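Local coordinates for protein cytochrome c'' (Methylophilus methylotrophus, PDB 1GU2) that binds one covalently attached heme c and probably serves as an electron carrier, at residues E6-K11 and N111-L116; T13-S18 and C104-K109. All blocks are in the same frame, centred on the assembly; numbering follows the deposited sequence.

Contact 1. Residues E6-K11 and N111-L116; sequences EKLVYK and NFIAYL
An antiparallel pair of helices carries this contact: Val9 and Leu8 of helix 2-19 pack against Ile113 and Ala114 of helix 106-118, the last helix of a monomeric cytochrome c-type protein. The two short segments run at 154° to each other with their axes 8.8 Å apart, and Val9 lies level with Ala114, the CA atoms of the two 6.2 Å apart. Val9 does most of the touching from its helix, and its two methyls divide the work. CG1 stands anti to the backbone N (chi1 174°) and reaches the methyl of Ala114, while CG2, beside the N, goes to Ile113, with 3.6 Å between Val9 CG2 and Ile113 CG2. The same Val9 methyl also lies 3.7 Å from the backbone N of Ala114. Val9 and Ile113 pass alongside one another, pointing opposite ways, and do not meet end to end. On the other branch of Ile113, CD1 comes to 4.1 Å from Leu8 CB. The side chains that meet are all apolar, and all four residues are buried. Ile113 also touches Ala5 and Tyr12 of helix 2-19, and its neighbour Phe112 reaches the heme c and Phe92 of helix 85-100. Leu8 packs on Ile85 and Glu89 of that same helix, Val9 on Pro26 of a loop, and Ala114 on Ile28 of helix 28-36.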
ATOM      1  N   GLU A   6       9.119   7.334  -3.513  1.00 10.11           N
ATOM      2  CA  GLU A   6       9.307   8.491  -2.665  1.00 10.10           C
ATOM      3  C   GLU A   6       8.586   9.720  -3.228  1.00  9.64           C
ATOM      4  O   GLU A   6       7.940  10.470  -2.492  1.00 10.09           O
ATOM      5  CB  GLU A   6      10.811   8.759  -2.486  1.00 11.13           C
ATOM      6  CG  GLU A   6      11.109   9.867  -1.502  1.00 12.76           C
ATOM      7  CD  GLU A   6      12.564  10.273  -1.420  1.00 12.80           C
ATOM      8  OE1 GLU A   6      12.847  11.461  -1.064  1.00 14.36           O
ATOM      9  OE2 GLU A   6      13.446   9.420  -1.640  1.00 15.86           O
ATOM     10  N   LYS A   7       8.707   9.971  -4.528  1.00  9.57           N
ATOM     11  CA  LYS A   7       8.023  11.126  -5.106  1.00 10.15           C
ATOM     12  C   LYS A   7       6.507  11.020  -4.979  1.00 10.09           C
ATOM     13  O   LYS A   7       5.820  12.037  -4.802  1.00 10.44           O
ATOM     14  CB  LYS A   7       8.468  11.266  -6.564  1.00 10.39           C
ATOM     15  CG  LYS A   7       9.926  11.718  -6.742  1.00 11.13           C
ATOM     16  CD  LYS A   7      10.256  12.038  -8.194  1.00 14.05           C
ATOM     17  CE  LYS A   7      10.097  10.799  -9.081  1.00 13.01           C
ATOM     18  NZ  LYS A   7      10.281  11.213 -10.520  1.00 16.41           N
ATOM     19  N   LEU A   8       5.946   9.813  -5.057  1.00  9.76           N
ATOM     20  CA  LEU A   8       4.497   9.619  -4.868  1.00  9.85           C
ATOM     21  C   LEU A   8       4.096   9.966  -3.446  1.00  9.77           C
ATOM     22  O   LEU A   8       2.981  10.498  -3.236  1.00 10.27           O
ATOM     23  CB  LEU A   8       4.061   8.215  -5.230  1.00 10.93           C
ATOM     24  CG  LEU A   8       3.985   7.913  -6.739  1.00 10.86           C
ATOM     25  CD1 LEU A   8       3.785   6.413  -6.915  1.00 13.41           C
ATOM     26  CD2 LEU A   8       2.897   8.678  -7.443  1.00 14.33           C
ATOM     27  N   VAL A   9       4.924   9.719  -2.453  1.00  9.94           N
ATOM     28  CA  VAL A   9       4.540  10.120  -1.081  1.00 10.76           C
ATOM     29  C   VAL A   9       4.304  11.615  -1.015  1.00 10.26           C
ATOM     30  O   VAL A   9       3.330  12.076  -0.443  1.00 10.84           O
ATOM     31  CB  VAL A   9       5.646   9.697  -0.089  1.00  9.71           C
ATOM     32  CG1 VAL A   9       5.366  10.226   1.335  1.00 11.33           C
ATOM     33  CG2 VAL A   9       5.794   8.207  -0.014  1.00 11.21           C
ATOM     34  N   TYR A  10       5.184  12.455  -1.637  1.00 11.43           N
ATOM     35  CA  TYR A  10       4.934  13.903  -1.610  1.00 12.28           C
ATOM     36  C   TYR A  10       3.670  14.293  -2.342  1.00 11.89           C
ATOM     37  O   TYR A  10       2.896  15.130  -1.888  1.00 13.20           O
ATOM     38  CB  TYR A  10       6.058  14.758  -2.210  1.00 16.76           C
ATOM     39  CG  TYR A  10       7.368  14.388  -1.564  1.00 18.62           C
ATOM     40  CD1 TYR A  10       8.273  13.692  -2.367  1.00 17.70           C
ATOM     41  CD2 TYR A  10       7.682  14.706  -0.246  1.00 25.78           C
ATOM     42  CE1 TYR A  10       9.498  13.306  -1.857  1.00 18.10           C
ATOM     43  CE2 TYR A  10       8.922  14.310   0.243  1.00 25.46           C
ATOM     44  CZ  TYR A  10       9.820  13.628  -0.559  1.00 20.76           C
ATOM     45  OH  TYR A  10      11.051  13.234  -0.045  1.00 25.79           O
ATOM     46  N   LYS A  11       3.464  13.682  -3.503  1.00 11.32           N
ATOM     47  CA  LYS A  11       2.280  13.973  -4.301  1.00 11.53           C
ATOM     48  C   LYS A  11       1.018  13.708  -3.501  1.00 11.60           C
ATOM     49  O   LYS A  11       0.134  14.568  -3.367  1.00 12.63           O
ATOM     50  CB  LYS A  11       2.280  13.166  -5.612  1.00 11.11           C
ATOM     51  CG  LYS A  11       1.064  13.416  -6.459  1.00 15.72           C
ATOM     52  CD  LYS A  11       1.072  12.672  -7.778  1.00 16.44           C
ATOM     53  CE  LYS A  11      -0.268  12.833  -8.485  1.00 21.95           C
ATOM     54  NZ  LYS A  11      -0.149  12.237  -9.881  1.00 25.88           N
ATOM     55  N   ASN A 111       0.568   7.492   3.515  1.00  9.41           N
ATOM     56  CA  ASN A 111       1.028   6.796   4.690  1.00  9.27           C
ATOM     57  C   ASN A 111       1.513   5.388   4.337  1.00  9.22           C
ATOM     58  O   ASN A 111       2.528   4.917   4.866  1.00 10.10           O
ATOM     59  CB  ASN A 111      -0.098   6.656   5.747  1.00  9.42           C
ATOM     60  CG  ASN A 111      -0.473   7.939   6.453  1.00 10.47           C
ATOM     61  OD1 ASN A 111       0.260   8.933   6.391  1.00 10.91           O
ATOM     62  ND2 ASN A 111      -1.604   7.901   7.146  1.00 11.52           N
ATOM     63  N   PHE A 112       0.788   4.708   3.445  1.00  9.64           N
ATOM     64  CA  PHE A 112       1.150   3.353   3.076  1.00  9.30           C
ATOM     65  C   PHE A 112       2.455   3.307   2.285  1.00  9.21           C
ATOM     66  O   PHE A 112       3.296   2.467   2.565  1.00  9.36           O
ATOM     67  CB  PHE A 112      -0.002   2.707   2.300  1.00  9.33           C
ATOM     68  CG  PHE A 112       0.384   1.317   1.824  1.00  9.19           C
ATOM     69  CD1 PHE A 112       0.528   1.042   0.482  1.00 11.16           C
ATOM     70  CD2 PHE A 112       0.596   0.327   2.769  1.00 10.68           C
ATOM     71  CE1 PHE A 112       0.883  -0.227   0.060  1.00 14.46           C
ATOM     72  CE2 PHE A 112       0.984  -0.923   2.385  1.00 13.25           C
ATOM     73  CZ  PHE A 112       1.119  -1.175   1.037  1.00 13.99           C
ATOM     74  N   ILE A 113       2.631   4.196   1.303  1.00  9.59           N
ATOM     75  CA  ILE A 113       3.858   4.176   0.520  1.00  9.42           C
ATOM     76  C   ILE A 113       5.030   4.593   1.386  1.00  9.24           C
ATOM     77  O   ILE A 113       6.121   4.006   1.288  1.00 10.43           O
ATOM     78  CB  ILE A 113       3.716   4.983  -0.790  1.00  9.64           C
ATOM     79  CG1 ILE A 113       2.571   4.468  -1.669  1.00 10.53           C
ATOM     80  CG2 ILE A 113       5.054   4.999  -1.512  1.00 12.75           C
ATOM     81  CD1 ILE A 113       2.270   5.315  -2.893  1.00 12.70           C
ATOM     82  N   ALA A 114       4.849   5.527   2.302  1.00  9.64           N
ATOM     83  CA  ALA A 114       5.905   5.911   3.223  1.00 10.69           C
ATOM     84  C   ALA A 114       6.263   4.720   4.067  1.00 10.13           C
ATOM     85  O   ALA A 114       7.431   4.422   4.294  1.00 10.76           O
ATOM     86  CB  ALA A 114       5.455   7.081   4.084  1.00 11.35           C
ATOM     87  N   TYR A 115       5.275   3.969   4.536  1.00 10.09           N
ATOM     88  CA  TYR A 115       5.562   2.722   5.298  1.00 10.70           C
ATOM     89  C   TYR A 115       6.349   1.744   4.441  1.00 10.35           C
ATOM     90  O   TYR A 115       7.341   1.122   4.871  1.00 11.34           O
ATOM     91  CB  TYR A 115       4.219   2.145   5.818  1.00 11.06           C
ATOM     92  CG  TYR A 115       4.373   0.695   6.240  1.00 11.33           C
ATOM     93  CD1 TYR A 115       5.216   0.362   7.287  1.00 13.81           C
ATOM     94  CD2 TYR A 115       3.708  -0.340   5.590  1.00 12.87           C
ATOM     95  CE1 TYR A 115       5.340  -0.986   7.654  1.00 16.51           C
ATOM     96  CE2 TYR A 115       3.818  -1.686   5.933  1.00 14.21           C
ATOM     97  CZ  TYR A 115       4.651  -1.960   6.992  1.00 15.47           C
ATOM     98  OH  TYR A 115       4.845  -3.260   7.353  1.00 19.14           O
ATOM     99  N   LEU A 116       5.973   1.537   3.173  1.00 10.69           N
ATOM    100  CA  LEU A 116       6.736   0.647   2.271  1.00 11.44           C
ATOM    101  C   LEU A 116       8.210   1.057   2.176  1.00 11.70           C
ATOM    102  O   LEU A 116       9.069   0.134   2.064  1.00 12.79           O
ATOM    103  CB  LEU A 116       6.147   0.632   0.887  1.00 10.30           C
ATOM    104  CG  LEU A 116       4.799  -0.045   0.672  1.00 10.10           C
ATOM    105  CD1 LEU A 116       4.439  -0.007  -0.812  1.00 11.31           C
ATOM    106  CD2 LEU A 116       4.763  -1.474   1.153  1.00 11.51           C
TER

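Contact 2. Residues T13-S18 and C104-K109; sequences TNIAHS and CSPSEK
Ile15 sets its CG2 branch anti to the backbone N and CG1 anti to the carbonyl carbon (chi1 -67°), an arrangement in which CG2 meets the ring of Pro106. The nearest approach is 3.6 Å, Ile15 CG2 to Pro106 CG, with Pro106 CB only slightly farther away, and the isoleucine side chain runs roughly perpendicular to that of the proline. One residue on, Ala16 presents its methyl to the start of the other helix, Ala16 CB lying 3.6 Å from Ser107 N. Pro106 CB is 3.8 Å from Ala16 N. The backbones come close, the CA atoms of Ala16 and Pro106 being 5.0 Å apart, which fits the short side chain of Ala16. What Ala16 and Ile15 pack against is the first turn of helix 106-118, with Ser105 at the N-cap and Pro106 right after it. Glu108 folds back on the capping residue, and the bond from Ser105 N to Glu108 OE1 is 2.9 Å long and nearly straight. It reaches the oxygen on its anti side, 25° out of the carboxylate plane. Tyr23, in a loop, touches both Ala16 and Ser107, and just ahead of the cap Cys104 is joined by a disulfide to Cys96 of helix 85-100.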
ATOM      1  N   THR A  13       0.720  13.322  -0.275  1.00 10.74           N
ATOM      2  CA  THR A  13       0.644  14.170   0.930  1.00 10.96           C
ATOM      3  C   THR A  13       0.047  15.517   0.614  1.00 11.06           C
ATOM      4  O   THR A  13      -0.820  16.028   1.362  1.00 12.25           O
ATOM      5  CB  THR A  13       2.047  14.368   1.505  1.00 11.84           C
ATOM      6  OG1 THR A  13       2.555  13.090   1.973  1.00 12.46           O
ATOM      7  CG2 THR A  13       1.972  15.327   2.686  1.00 13.94           C
ATOM      8  N   ASN A  14       0.487  16.109  -0.491  1.00 11.93           N
ATOM      9  CA  ASN A  14      -0.021  17.438  -0.828  1.00 11.92           C
ATOM     10  C   ASN A  14      -1.494  17.383  -1.204  1.00 12.29           C
ATOM     11  O   ASN A  14      -2.253  18.300  -0.806  1.00 12.54           O
ATOM     12  CB  ASN A  14       0.863  18.027  -1.927  1.00 16.67           C
ATOM     13  CG  ASN A  14       2.265  18.313  -1.415  1.00 20.66           C
ATOM     14  OD1 ASN A  14       2.513  18.497  -0.214  1.00 26.10           O
ATOM     15  ND2 ASN A  14       3.168  18.337  -2.384  1.00 24.06           N
ATOM     16  N   ILE A  15      -1.951  16.354  -1.941  1.00 11.06           N
ATOM     17  CA  ILE A  15      -3.378  16.198  -2.229  1.00 11.85           C
ATOM     18  C   ILE A  15      -4.162  16.040  -0.932  1.00 10.62           C
ATOM     19  O   ILE A  15      -5.224  16.649  -0.744  1.00 12.02           O
ATOM     20  CB  ILE A  15      -3.582  15.018  -3.170  1.00 11.92           C
ATOM     21  CG1 ILE A  15      -2.987  15.285  -4.564  1.00 15.70           C
ATOM     22  CG2 ILE A  15      -5.055  14.649  -3.255  1.00 14.41           C
ATOM     23  CD1 ILE A  15      -2.868  14.089  -5.482  1.00 15.68           C
ATOM     24  N   ALA A  16      -3.666  15.204  -0.003  1.00 10.90           N
ATOM     25  CA  ALA A  16      -4.348  14.951   1.268  1.00 10.19           C
ATOM     26  C   ALA A  16      -4.442  16.213   2.107  1.00 11.01           C
ATOM     27  O   ALA A  16      -5.501  16.492   2.685  1.00 11.39           O
ATOM     28  CB  ALA A  16      -3.583  13.859   2.034  1.00 11.30           C
ATOM     29  N   HIS A  17      -3.365  16.980   2.149  1.00 10.78           N
ATOM     30  CA  HIS A  17      -3.388  18.202   2.962  1.00 11.48           C
ATOM     31  C   HIS A  17      -4.363  19.234   2.423  1.00 12.04           C
ATOM     32  O   HIS A  17      -4.987  19.968   3.197  1.00 12.94           O
ATOM     33  CB  HIS A  17      -1.968  18.793   3.015  1.00 12.22           C
ATOM     34  CG  HIS A  17      -1.910  20.059   3.794  1.00 13.79           C
ATOM     35  ND1 HIS A  17      -1.634  21.296   3.358  1.00 19.95           N
ATOM     36  CD2 HIS A  17      -2.213  20.206   5.118  1.00 13.06           C
ATOM     37  CE1 HIS A  17      -1.723  22.187   4.364  1.00 18.33           C
ATOM     38  NE2 HIS A  17      -2.079  21.539   5.459  1.00 21.13           N
ATOM     39  N   SER A  18      -4.556  19.309   1.103  1.00 11.30           N
ATOM     40  CA  SER A  18      -5.552  20.199   0.521  1.00 11.51           C
ATOM     41  C   SER A  18      -6.974  19.791   0.938  1.00 11.34           C
ATOM     42  O   SER A  18      -7.815  20.643   1.226  1.00 12.44           O
ATOM     43  CB  SER A  18      -5.419  20.153  -0.999  1.00 12.90           C
ATOM     44  OG  SER A  18      -6.513  20.848  -1.643  1.00 15.55           O
ATOM     45  N   CYS A 104      -8.557   4.102  -2.248  1.00 10.90           N
ATOM     46  CA  CYS A 104      -7.949   4.502  -0.956  1.00 11.38           C
ATOM     47  C   CYS A 104      -7.865   6.011  -0.954  1.00 11.46           C
ATOM     48  O   CYS A 104      -7.781   6.653  -2.041  1.00 11.84           O
ATOM     49  CB  CYS A 104      -6.560   3.854  -0.855  1.00 11.98           C
ATOM     50  SG  CYS A 104      -6.515   2.025  -0.911  1.00 13.64           S
ATOM     51  N   SER A 105      -7.885   6.616   0.236  1.00 11.02           N
ATOM     52  CA  SER A 105      -7.788   8.101   0.289  1.00 10.88           C
ATOM     53  C   SER A 105      -6.365   8.554   0.056  1.00 10.31           C
ATOM     54  O   SER A 105      -5.406   7.765   0.213  1.00  9.98           O
ATOM     55  CB  SER A 105      -8.303   8.619   1.597  1.00 11.92           C
ATOM     56  OG  SER A 105      -7.331   8.528   2.642  1.00 11.78           O
ATOM     57  N   PRO A 106      -6.161   9.812  -0.357  1.00 10.07           N
ATOM     58  CA  PRO A 106      -4.804  10.304  -0.532  1.00 10.51           C
ATOM     59  C   PRO A 106      -3.910  10.139   0.691  1.00  9.61           C
ATOM     60  O   PRO A 106      -2.732   9.742   0.560  1.00  9.69           O
ATOM     61  CB  PRO A 106      -5.043  11.790  -0.914  1.00 11.52           C
ATOM     62  CG  PRO A 106      -6.398  11.864  -1.467  1.00 16.13           C
ATOM     63  CD  PRO A 106      -7.202  10.784  -0.785  1.00 10.21           C
ATOM     64  N   SER A 107      -4.422  10.396   1.911  1.00 10.02           N
ATOM     65  CA  SER A 107      -3.609  10.187   3.105  1.00  9.92           C
ATOM     66  C   SER A 107      -3.299   8.716   3.340  1.00  9.21           C
ATOM     67  O   SER A 107      -2.191   8.385   3.771  1.00  9.33           O
ATOM     68  CB  SER A 107      -4.248  10.798   4.359  1.00 10.35           C
ATOM     69  OG  SER A 107      -5.513  10.271   4.655  1.00 12.35           O
ATOM     70  N   GLU A 108      -4.219   7.783   3.075  1.00  9.27           N
ATOM     71  CA  GLU A 108      -3.938   6.394   3.177  1.00  9.46           C
ATOM     72  C   GLU A 108      -2.825   6.014   2.214  1.00  8.80           C
ATOM     73  O   GLU A 108      -1.937   5.242   2.587  1.00  9.66           O
ATOM     74  CB  GLU A 108      -5.206   5.536   2.901  1.00  9.79           C
ATOM     75  CG  GLU A 108      -6.231   5.584   3.987  1.00 10.85           C
ATOM     76  CD  GLU A 108      -7.516   4.856   3.651  1.00 12.47           C
ATOM     77  OE1 GLU A 108      -7.901   4.813   2.450  1.00 12.74           O
ATOM     78  OE2 GLU A 108      -8.133   4.302   4.614  1.00 13.85           O
ATOM     79  N   LYS A 109      -2.835   6.531   0.996  1.00  9.05           N
ATOM     80  CA  LYS A 109      -1.794   6.186   0.015  1.00 10.10           C
ATOM     81  C   LYS A 109      -0.452   6.756   0.422  1.00  9.18           C
ATOM     82  O   LYS A 109       0.576   6.088   0.359  1.00  9.59           O
ATOM     83  CB  LYS A 109      -2.210   6.691  -1.385  1.00 10.61           C
ATOM     84  CG  LYS A 109      -3.433   6.002  -1.971  1.00 11.02           C
ATOM     85  CD  LYS A 109      -3.735   6.536  -3.384  1.00 11.84           C
ATOM     86  CE  LYS A 109      -4.987   5.847  -3.884  1.00 12.62           C
ATOM     87  NZ  LYS A 109      -5.398   6.389  -5.206  1.00 14.94           N
TER

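Overall arrangement
From the N terminus, helix 2-19 supplies residues 6-11 to contact 1 and then, further along the same helix, residues 13-18 to contact 2. The chain next passes through helix 28-36, the heme-attachment helix 49-53 with Cys49, Cys52 and His53, and helix 85-100, which carries the second axial ligand His95. On entering helix 106-118, residues 104-109 close contact 2, and residues 111-116 close contact 1 about two turns later. Contact 2 is therefore nested inside the loop of contact 1, as expected for an antiparallel pair. With centres 10 Å apart, the two contacts join the first and last helices at successive levels, contact 1 nearer the heme.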